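Side-chain contacts in kinectin 1 (Kinesin receptor) (Legionella pneumophila, PDB 4MU6), which is a secreted effector of unknown molecular function, represented here by its N-terminal part, a long, all-helical coiled-coil domain: residues 25-30 against 268-273; 99-104 against 181-186. All blocks are in the same frame, centred on the assembly; numbering follows the deposited sequence.

Both contacts join chain-distant parts of the elongated N-terminal domain of LegC3, and they lie on opposite sides of its centre, with about 98 Å between their centres and about 85 Å between their nearest atoms. Interaction 1 ties the turn before helix 29-38 to the C-terminal part of helix 227-273. Interaction 2 pairs helix 43-105 with helix 158-217. Both segments of interaction 2 fall, in sequence, between the two segments of interaction 1. Helices 29-38 and 43-105 are consecutive, as are 158-217 and 227-273, so long helices carry the chain from one contact region to the other and back. The rod thus has a loop-to-helix junction near one end and helix-to-helix packing toward the other.

Interaction 1: residues 25-30 against 268-273; sequences EELSFS and QKYLNK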
ATOM      1  N   GLU A  25      21.063  46.469   1.025  1.00 49.25           N
ATOM      2  CA  GLU A  25      21.473  47.821   0.695  1.00 49.55           C
ATOM      3  C   GLU A  25      22.987  47.998   0.815  1.00 50.41           C
ATOM      4  O   GLU A  25      23.509  49.106   0.704  1.00 49.71           O
ATOM      5  CB  GLU A  25      20.711  48.815   1.574  1.00 50.61           C
ATOM      6  CG  GLU A  25      19.201  48.585   1.519  1.00 53.06           C
ATOM      7  CD  GLU A  25      18.399  49.737   2.096  1.00 61.78           C
ATOM      8  OE1 GLU A  25      18.926  50.869   2.143  1.00 68.47           O
ATOM      9  OE2 GLU A  25      17.236  49.511   2.497  1.00 60.08           O
ATOM     10  N   GLU A  26      23.692  46.886   1.002  1.00 56.31           N
ATOM     11  CA  GLU A  26      25.116  46.924   1.315  1.00 59.03           C
ATOM     12  C   GLU A  26      25.969  46.221   0.260  1.00 51.37           C
ATOM     13  O   GLU A  26      27.160  45.985   0.471  1.00 50.61           O
ATOM     14  CB  GLU A  26      25.360  46.279   2.684  1.00 66.10           C
ATOM     15  CG  GLU A  26      24.398  46.743   3.767  1.00 75.10           C
ATOM     16  CD  GLU A  26      24.155  45.695   4.852  1.00 80.31           C
ATOM     17  OE1 GLU A  26      24.541  44.513   4.658  1.00 79.87           O
ATOM     18  OE2 GLU A  26      23.560  46.060   5.894  1.00 73.02           O
ATOM     19  N   LEU A  27      25.363  45.876  -0.870  1.00 44.13           N
ATOM     20  CA  LEU A  27      26.099  45.224  -1.951  1.00 37.31           C
ATOM     21  C   LEU A  27      27.217  46.146  -2.454  1.00 34.97           C
ATOM     22  O   LEU A  27      27.104  47.369  -2.368  1.00 39.59           O
ATOM     23  CB  LEU A  27      25.143  44.830  -3.072  1.00 35.40           C
ATOM     24  CG  LEU A  27      24.048  43.862  -2.612  1.00 38.45           C
ATOM     25  CD1 LEU A  27      22.930  43.725  -3.668  1.00 35.89           C
ATOM     26  CD2 LEU A  27      24.657  42.493  -2.280  1.00 43.23           C
ATOM     27  N   SER A  28      28.308  45.563  -2.940  1.00 29.22           N
ATOM     28  CA  SER A  28      29.497  46.345  -3.283  1.00 41.53           C
ATOM     29  C   SER A  28      29.706  46.449  -4.796  1.00 41.32           C
ATOM     30  O   SER A  28      29.238  45.595  -5.553  1.00 36.21           O
ATOM     31  CB  SER A  28      30.737  45.710  -2.657  1.00 38.61           C
ATOM     32  OG  SER A  28      30.991  44.449  -3.251  1.00 40.34           O
ATOM     33  N   PHE A  29      30.427  47.480  -5.232  1.00 35.24           N
ATOM     34  CA  PHE A  29      30.755  47.610  -6.643  1.00 37.83           C
ATOM     35  C   PHE A  29      31.390  46.347  -7.251  1.00 42.85           C
ATOM     36  O   PHE A  29      30.902  45.820  -8.259  1.00 33.77           O
ATOM     37  CB  PHE A  29      31.670  48.808  -6.930  1.00 41.70           C
ATOM     38  CG  PHE A  29      32.166  48.819  -8.340  1.00 29.98           C
ATOM     39  CD1 PHE A  29      31.335  49.246  -9.358  1.00 29.16           C
ATOM     40  CD2 PHE A  29      33.416  48.308  -8.658  1.00 30.56           C
ATOM     41  CE1 PHE A  29      31.748  49.194 -10.670  1.00 36.39           C
ATOM     42  CE2 PHE A  29      33.840  48.253  -9.976  1.00 37.85           C
ATOM     43  CZ  PHE A  29      33.007  48.701 -10.983  1.00 34.52           C
ATOM     44  N   SER A  30      32.491  45.882  -6.663  1.00 38.12           N
ATOM     45  CA  SER A  30      33.232  44.758  -7.251  1.00 40.53           C
ATOM     46  C   SER A  30      32.425  43.462  -7.211  1.00 34.01           C
ATOM     47  O   SER A  30      32.509  42.640  -8.127  1.00 30.67           O
ATOM     48  CB  SER A  30      34.622  44.586  -6.615  1.00 36.54           C
ATOM     49  OG  SER A  30      34.546  44.529  -5.204  1.00 52.84           O
ATOM     50  N   GLN A 268      19.108  46.897 -12.570  1.00 35.90           N
ATOM     51  CA  GLN A 268      18.930  48.210 -13.168  1.00 44.12           C
ATOM     52  C   GLN A 268      17.976  49.017 -12.285  1.00 50.32           C
ATOM     53  O   GLN A 268      18.278  50.160 -11.917  1.00 50.87           O
ATOM     54  CB  GLN A 268      18.410  48.075 -14.606  1.00 44.00           C
ATOM     55  CG  GLN A 268      18.372  49.369 -15.405  1.00 72.56           C
ATOM     56  CD  GLN A 268      19.747  49.823 -15.897  1.00 81.22           C
ATOM     57  OE1 GLN A 268      20.533  50.396 -15.140  1.00 74.29           O
ATOM     58  NE2 GLN A 268      20.031  49.577 -17.177  1.00 84.85           N
ATOM     59  N   LYS A 269      16.854  48.403 -11.902  1.00 44.50           N
ATOM     60  CA  LYS A 269      15.882  49.062 -11.023  1.00 40.01           C
ATOM     61  C   LYS A 269      16.507  49.447  -9.695  1.00 45.54           C
ATOM     62  O   LYS A 269      16.363  50.576  -9.240  1.00 56.55           O
ATOM     63  CB  LYS A 269      14.655  48.181 -10.796  1.00 44.75           C
ATOM     64  CG  LYS A 269      13.846  47.929 -12.056  1.00 45.84           C
ATOM     65  CD  LYS A 269      12.984  46.684 -11.954  1.00 51.31           C
ATOM     66  CE  LYS A 269      11.771  46.888 -11.054  1.00 63.93           C
ATOM     67  NZ  LYS A 269      10.949  45.635 -10.896  1.00 64.91           N
ATOM     68  N   TYR A 270      17.195  48.495  -9.077  1.00 43.49           N
ATOM     69  CA  TYR A 270      17.939  48.720  -7.844  1.00 44.56           C
ATOM     70  C   TYR A 270      18.915  49.887  -7.977  1.00 43.56           C
ATOM     71  O   TYR A 270      19.086  50.680  -7.043  1.00 38.61           O
ATOM     72  CB  TYR A 270      18.702  47.446  -7.518  1.00 39.92           C
ATOM     73  CG  TYR A 270      19.671  47.505  -6.373  1.00 38.07           C
ATOM     74  CD1 TYR A 270      19.255  47.219  -5.076  1.00 44.54           C
ATOM     75  CD2 TYR A 270      21.021  47.776  -6.585  1.00 36.46           C
ATOM     76  CE1 TYR A 270      20.147  47.234  -4.018  1.00 43.55           C
ATOM     77  CE2 TYR A 270      21.924  47.791  -5.529  1.00 33.20           C
ATOM     78  CZ  TYR A 270      21.475  47.513  -4.246  1.00 40.14           C
ATOM     79  OH  TYR A 270      22.347  47.511  -3.178  1.00 37.69           O
ATOM     80  N   LEU A 271      19.555  49.988  -9.137  1.00 40.23           N
ATOM     81  CA  LEU A 271      20.539  51.037  -9.373  1.00 43.92           C
ATOM     82  C   LEU A 271      19.901  52.409  -9.601  1.00 55.54           C
ATOM     83  O   LEU A 271      20.597  53.428  -9.653  1.00 60.55           O
ATOM     84  CB  LEU A 271      21.444  50.670 -10.554  1.00 39.87           C
ATOM     85  CG  LEU A 271      22.439  49.523 -10.327  1.00 39.02           C
ATOM     86  CD1 LEU A 271      23.336  49.391 -11.542  1.00 40.58           C
ATOM     87  CD2 LEU A 271      23.274  49.756  -9.067  1.00 37.86           C
ATOM     88  N   ASN A 272      18.579  52.437  -9.728  1.00 46.31           N
ATOM     89  CA  ASN A 272      17.875  53.683  -9.990  1.00 48.77           C
ATOM     90  C   ASN A 272      17.078  54.120  -8.767  1.00 53.39           C
ATOM     91  O   ASN A 272      16.703  55.279  -8.645  1.00 60.12           O
ATOM     92  CB  ASN A 272      16.926  53.524 -11.184  1.00 52.36           C
ATOM     93  CG  ASN A 272      17.649  53.392 -12.521  1.00 45.77           C
ATOM     94  OD1 ASN A 272      18.704  53.993 -12.759  1.00 45.41           O
ATOM     95  ND2 ASN A 272      17.057  52.625 -13.415  1.00 49.53           N
ATOM     96  N   LYS A 273      16.811  53.182  -7.868  1.00 54.18           N
ATOM     97  CA  LYS A 273      15.976  53.440  -6.703  1.00 59.76           C
ATOM     98  C   LYS A 273      16.748  54.165  -5.609  1.00 64.48           C
ATOM     99  O   LYS A 273      16.147  54.819  -4.753  1.00 71.16           O
ATOM    100  CB  LYS A 273      15.450  52.128  -6.125  1.00 70.71           C
ATOM    101  CG  LYS A 273      14.323  51.469  -6.894  1.00 79.10           C
ATOM    102  CD  LYS A 273      14.349  49.941  -6.702  1.00 80.77           C
ATOM    103  CE  LYS A 273      14.613  49.533  -5.244  1.00 81.63           C
ATOM    104  NZ  LYS A 273      14.792  48.051  -5.086  1.00 78.70           N
TER
HETATM  105  O   HOH W   1      24.870  48.901  -2.146  1.00 35.46           O
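Leu-27 lays its CB and CD1 against the phenolic end of Tyr-270, crossing the aromatic side chain at a slant. CD1 is 3.9 Å from Tyr-270 OH and 4.1 Å from CZ, while Leu-27 CB is also 3.9 Å from that OH, so the leucine covers the tip of the ring and not its centre. Tyr-270 CG stands anti to the backbone N (chi1 173°), which sends the ring from helix 227-273 across to the turn ahead of helix 29-38. There the hydroxyl comes within 4.0 Å of Glu-25 CA. Its direct polar partner lies one residue earlier, the carbonyl O of Asp-24, to which it is hydrogen-bonded. A water gives a second link: it donates to Tyr-270 OH at 3.1 Å and to Leu-27 O at 2.7 Å; a weak approach to Glu-25 O would have to share a hydrogen. Leu-22 of helix 10-22 touches both Leu-27 and Tyr-270, and Phe-21 adds to the packing on the leucine. Past the turn, Ser-28 is the N-cap of helix 29-38, its OG accepting from Gly-31 N. The contact is small, with 114 Å² buried in all, and joins the link between two N-terminal helices to the far end of helix 227-273. One phenol thus packs on leucine carbon while its hydroxyl reaches the loop through main-chain carbonyls, directly at Asp-24 and by water at Leu-27.

Interaction 2: residues 99-104 against 181-186; sequences EVLTRE and VNNKIK
The amide of Asn-183 takes the methyl CD2 of Leu-101 on one face and presents its nitrogen, within its own plane, to the carboxylate of Glu-104. CD2 sits almost straight above Asn-183 CG, at 3.6 Å, and is nearly as close to OD1. At the edge, ND2 donates to Glu-104 OE1 over 3.0 Å with an N-H...O angle of 166°. OE1 lies in the plane of the amide but is itself approached from well above the carboxylate plane, the two flat groups being turned 55° from each other. A fully extended Glu-104 chain carries the carboxylate there, crossing the asparagine side chain at about a right angle. OD1 of Asn-183 is engaged separately by Gln-179 NE2, one turn earlier on the same helix, so both ends of the amide are bonded and its rotation is fixed. The other methyl of Leu-101, CD1, lies 3.6 Å from Lys-186 CB, while CD2 also brushes Lys-186 CD. Lys-186 starts out facing the other helix, and its extended chain then carries the amine off. Leu-101 thus wedges between residues three apart, Asn-183 and Lys-186, and also meets Leu-187 and Ile-190 on helix 158-217. The short helical segments run antiparallel at 149°, with axes 9.8 Å apart. This arrangement, with a buried leucine and a hydrogen bond between Asn-183 and Glu-104 beside it, is antiparallel packing of two long helices that are not consecutive in the chain, consistent with the coiled-coil character of this domain.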
ATOM      1  N   GLU A  99     -20.353 -31.636  15.119  1.00 33.39           N
ATOM      2  CA  GLU A  99     -21.290 -32.196  16.083  1.00 39.21           C
ATOM      3  C   GLU A  99     -22.136 -33.339  15.507  1.00 33.67           C
ATOM      4  O   GLU A  99     -22.262 -34.370  16.139  1.00 31.01           O
ATOM      5  CB  GLU A  99     -22.203 -31.110  16.648  1.00 44.16           C
ATOM      6  CG  GLU A  99     -21.503 -30.144  17.581  1.00 63.18           C
ATOM      7  CD  GLU A  99     -22.355 -28.925  17.913  1.00 69.30           C
ATOM      8  OE1 GLU A  99     -23.522 -28.875  17.466  1.00 75.44           O
ATOM      9  OE2 GLU A  99     -21.853 -28.020  18.617  1.00 61.14           O
ATOM     10  N   VAL A 100     -22.732 -33.159  14.331  1.00 33.23           N
ATOM     11  CA  VAL A 100     -23.556 -34.240  13.775  1.00 32.03           C
ATOM     12  C   VAL A 100     -22.715 -35.463  13.410  1.00 29.48           C
ATOM     13  O   VAL A 100     -23.097 -36.587  13.733  1.00 40.38           O
ATOM     14  CB  VAL A 100     -24.460 -33.807  12.586  1.00 50.31           C
ATOM     15  CG1 VAL A 100     -25.444 -32.740  13.027  1.00 51.84           C
ATOM     16  CG2 VAL A 100     -23.642 -33.327  11.410  1.00 50.32           C
ATOM     17  N   LEU A 101     -21.558 -35.247  12.783  1.00 29.73           N
ATOM     18  CA  LEU A 101     -20.700 -36.360  12.384  1.00 38.88           C
ATOM     19  C   LEU A 101     -20.264 -37.160  13.601  1.00 38.45           C
ATOM     20  O   LEU A 101     -20.180 -38.387  13.555  1.00 39.10           O
ATOM     21  CB  LEU A 101     -19.466 -35.862  11.642  1.00 37.76           C
ATOM     22  CG  LEU A 101     -19.676 -35.242  10.262  1.00 34.67           C
ATOM     23  CD1 LEU A 101     -18.391 -34.588   9.842  1.00 30.61           C
ATOM     24  CD2 LEU A 101     -20.114 -36.299   9.235  1.00 30.11           C
ATOM     25  N   THR A 102     -20.001 -36.452  14.691  1.00 38.92           N
ATOM     26  CA  THR A 102     -19.473 -37.079  15.889  1.00 34.68           C
ATOM     27  C   THR A 102     -20.591 -37.781  16.628  1.00 31.76           C
ATOM     28  O   THR A 102     -20.387 -38.838  17.199  1.00 30.45           O
ATOM     29  CB  THR A 102     -18.813 -36.040  16.793  1.00 33.41           C
ATOM     30  OG1 THR A 102     -17.736 -35.418  16.075  1.00 36.73           O
ATOM     31  CG2 THR A 102     -18.274 -36.678  18.067  1.00 30.50           C
ATOM     32  N   ARG A 103     -21.779 -37.186  16.608  1.00 30.22           N
ATOM     33  CA  ARG A 103     -22.926 -37.817  17.225  1.00 30.65           C
ATOM     34  C   ARG A 103     -23.209 -39.130  16.497  1.00 36.97           C
ATOM     35  O   ARG A 103     -23.458 -40.150  17.133  1.00 33.86           O
ATOM     36  CB  ARG A 103     -24.134 -36.876  17.198  1.00 28.93           C
ATOM     37  CG  ARG A 103     -25.425 -37.465  17.728  1.00 37.90           C
ATOM     38  CD  ARG A 103     -26.544 -36.429  17.715  1.00 42.09           C
ATOM     39  NE  ARG A 103     -26.176 -35.257  18.507  1.00 41.00           N
ATOM     40  CZ  ARG A 103     -26.079 -34.021  18.029  1.00 39.29           C
ATOM     41  NH1 ARG A 103     -26.347 -33.762  16.750  1.00 40.34           N
ATOM     42  NH2 ARG A 103     -25.730 -33.036  18.838  1.00 44.15           N
ATOM     43  N   GLU A 104     -23.126 -39.126  15.168  1.00 31.19           N
ATOM     44  CA  GLU A 104     -23.346 -40.368  14.421  1.00 34.63           C
ATOM     45  C   GLU A 104     -22.266 -41.424  14.701  1.00 33.25           C
ATOM     46  O   GLU A 104     -22.572 -42.595  14.961  1.00 34.99           O
ATOM     47  CB  GLU A 104     -23.449 -40.094  12.924  1.00 37.02           C
ATOM     48  CG  GLU A 104     -23.696 -41.350  12.103  1.00 43.48           C
ATOM     49  CD  GLU A 104     -24.167 -41.032  10.696  1.00 50.59           C
ATOM     50  OE1 GLU A 104     -23.725 -39.999  10.140  1.00 46.47           O
ATOM     51  OE2 GLU A 104     -24.994 -41.804  10.159  1.00 50.97           O
ATOM     52  N   VAL A 181     -15.939 -44.759   8.277  1.00 35.68           N
ATOM     53  CA  VAL A 181     -14.725 -44.213   7.689  1.00 34.08           C
ATOM     54  C   VAL A 181     -14.996 -42.871   6.977  1.00 34.36           C
ATOM     55  O   VAL A 181     -14.175 -41.961   7.047  1.00 31.09           O
ATOM     56  CB  VAL A 181     -14.061 -45.224   6.741  1.00 35.39           C
ATOM     57  CG1 VAL A 181     -15.099 -45.849   5.858  1.00 43.13           C
ATOM     58  CG2 VAL A 181     -12.988 -44.562   5.906  1.00 39.27           C
ATOM     59  N   ASN A 182     -16.146 -42.741   6.320  1.00 34.44           N
ATOM     60  CA  ASN A 182     -16.516 -41.470   5.686  1.00 34.37           C
ATOM     61  C   ASN A 182     -16.668 -40.305   6.656  1.00 29.54           C
ATOM     62  O   ASN A 182     -16.218 -39.186   6.378  1.00 31.75           O
ATOM     63  CB  ASN A 182     -17.779 -41.616   4.840  1.00 30.68           C
ATOM     64  CG  ASN A 182     -17.501 -42.296   3.528  1.00 39.58           C
ATOM     65  OD1 ASN A 182     -16.350 -42.384   3.116  1.00 44.83           O
ATOM     66  ND2 ASN A 182     -18.543 -42.779   2.864  1.00 34.01           N
ATOM     67  N   ASN A 183     -17.322 -40.554   7.781  1.00 37.00           N
ATOM     68  CA  ASN A 183     -17.424 -39.524   8.800  1.00 35.56           C
ATOM     69  C   ASN A 183     -16.052 -39.179   9.346  1.00 36.14           C
ATOM     70  O   ASN A 183     -15.769 -38.027   9.651  1.00 32.74           O
ATOM     71  CB  ASN A 183     -18.389 -39.924   9.913  1.00 29.94           C
ATOM     72  CG  ASN A 183     -19.826 -39.911   9.452  1.00 41.44           C
ATOM     73  OD1 ASN A 183     -20.097 -39.838   8.250  1.00 36.06           O
ATOM     74  ND2 ASN A 183     -20.760 -39.994  10.403  1.00 44.63           N
ATOM     75  N   LYS A 184     -15.174 -40.165   9.442  1.00 44.05           N
ATOM     76  CA  LYS A 184     -13.830 -39.857   9.902  1.00 43.33           C
ATOM     77  C   LYS A 184     -13.073 -38.976   8.913  1.00 38.35           C
ATOM     78  O   LYS A 184     -12.384 -38.051   9.326  1.00 32.49           O
ATOM     79  CB  LYS A 184     -13.048 -41.110  10.264  1.00 45.29           C
ATOM     80  CG  LYS A 184     -13.280 -41.532  11.706  1.00 45.90           C
ATOM     81  CD  LYS A 184     -12.247 -42.547  12.154  1.00 41.80           C
ATOM     82  CE  LYS A 184     -12.725 -43.945  11.919  1.00 40.20           C
ATOM     83  NZ  LYS A 184     -11.658 -44.936  12.235  1.00 50.61           N
ATOM     84  N   ILE A 185     -13.217 -39.250   7.618  1.00 30.25           N
ATOM     85  CA  ILE A 185     -12.598 -38.406   6.598  1.00 29.45           C
ATOM     86  C   ILE A 185     -13.127 -36.971   6.691  1.00 35.28           C
ATOM     87  O   ILE A 185     -12.356 -36.017   6.626  1.00 35.94           O
ATOM     88  CB  ILE A 185     -12.797 -39.001   5.186  1.00 34.21           C
ATOM     89  CG1 ILE A 185     -11.952 -40.270   5.041  1.00 36.33           C
ATOM     90  CG2 ILE A 185     -12.440 -37.988   4.086  1.00 37.83           C
ATOM     91  CD1 ILE A 185     -12.333 -41.152   3.863  1.00 41.04           C
ATOM     92  N   LYS A 186     -14.434 -36.825   6.887  1.00 32.94           N
ATOM     93  CA  LYS A 186     -15.049 -35.499   6.938  1.00 35.96           C
ATOM     94  C   LYS A 186     -14.617 -34.765   8.196  1.00 34.24           C
ATOM     95  O   LYS A 186     -14.609 -33.541   8.241  1.00 31.74           O
ATOM     96  CB  LYS A 186     -16.579 -35.619   6.914  1.00 37.62           C
ATOM     97  CG  LYS A 186     -17.200 -35.729   5.537  1.00 39.35           C
ATOM     98  CD  LYS A 186     -18.596 -36.317   5.625  1.00 49.93           C
ATOM     99  CE  LYS A 186     -19.271 -36.400   4.259  1.00 54.81           C
ATOM    100  NZ  LYS A 186     -20.479 -37.282   4.320  1.00 55.61           N
TER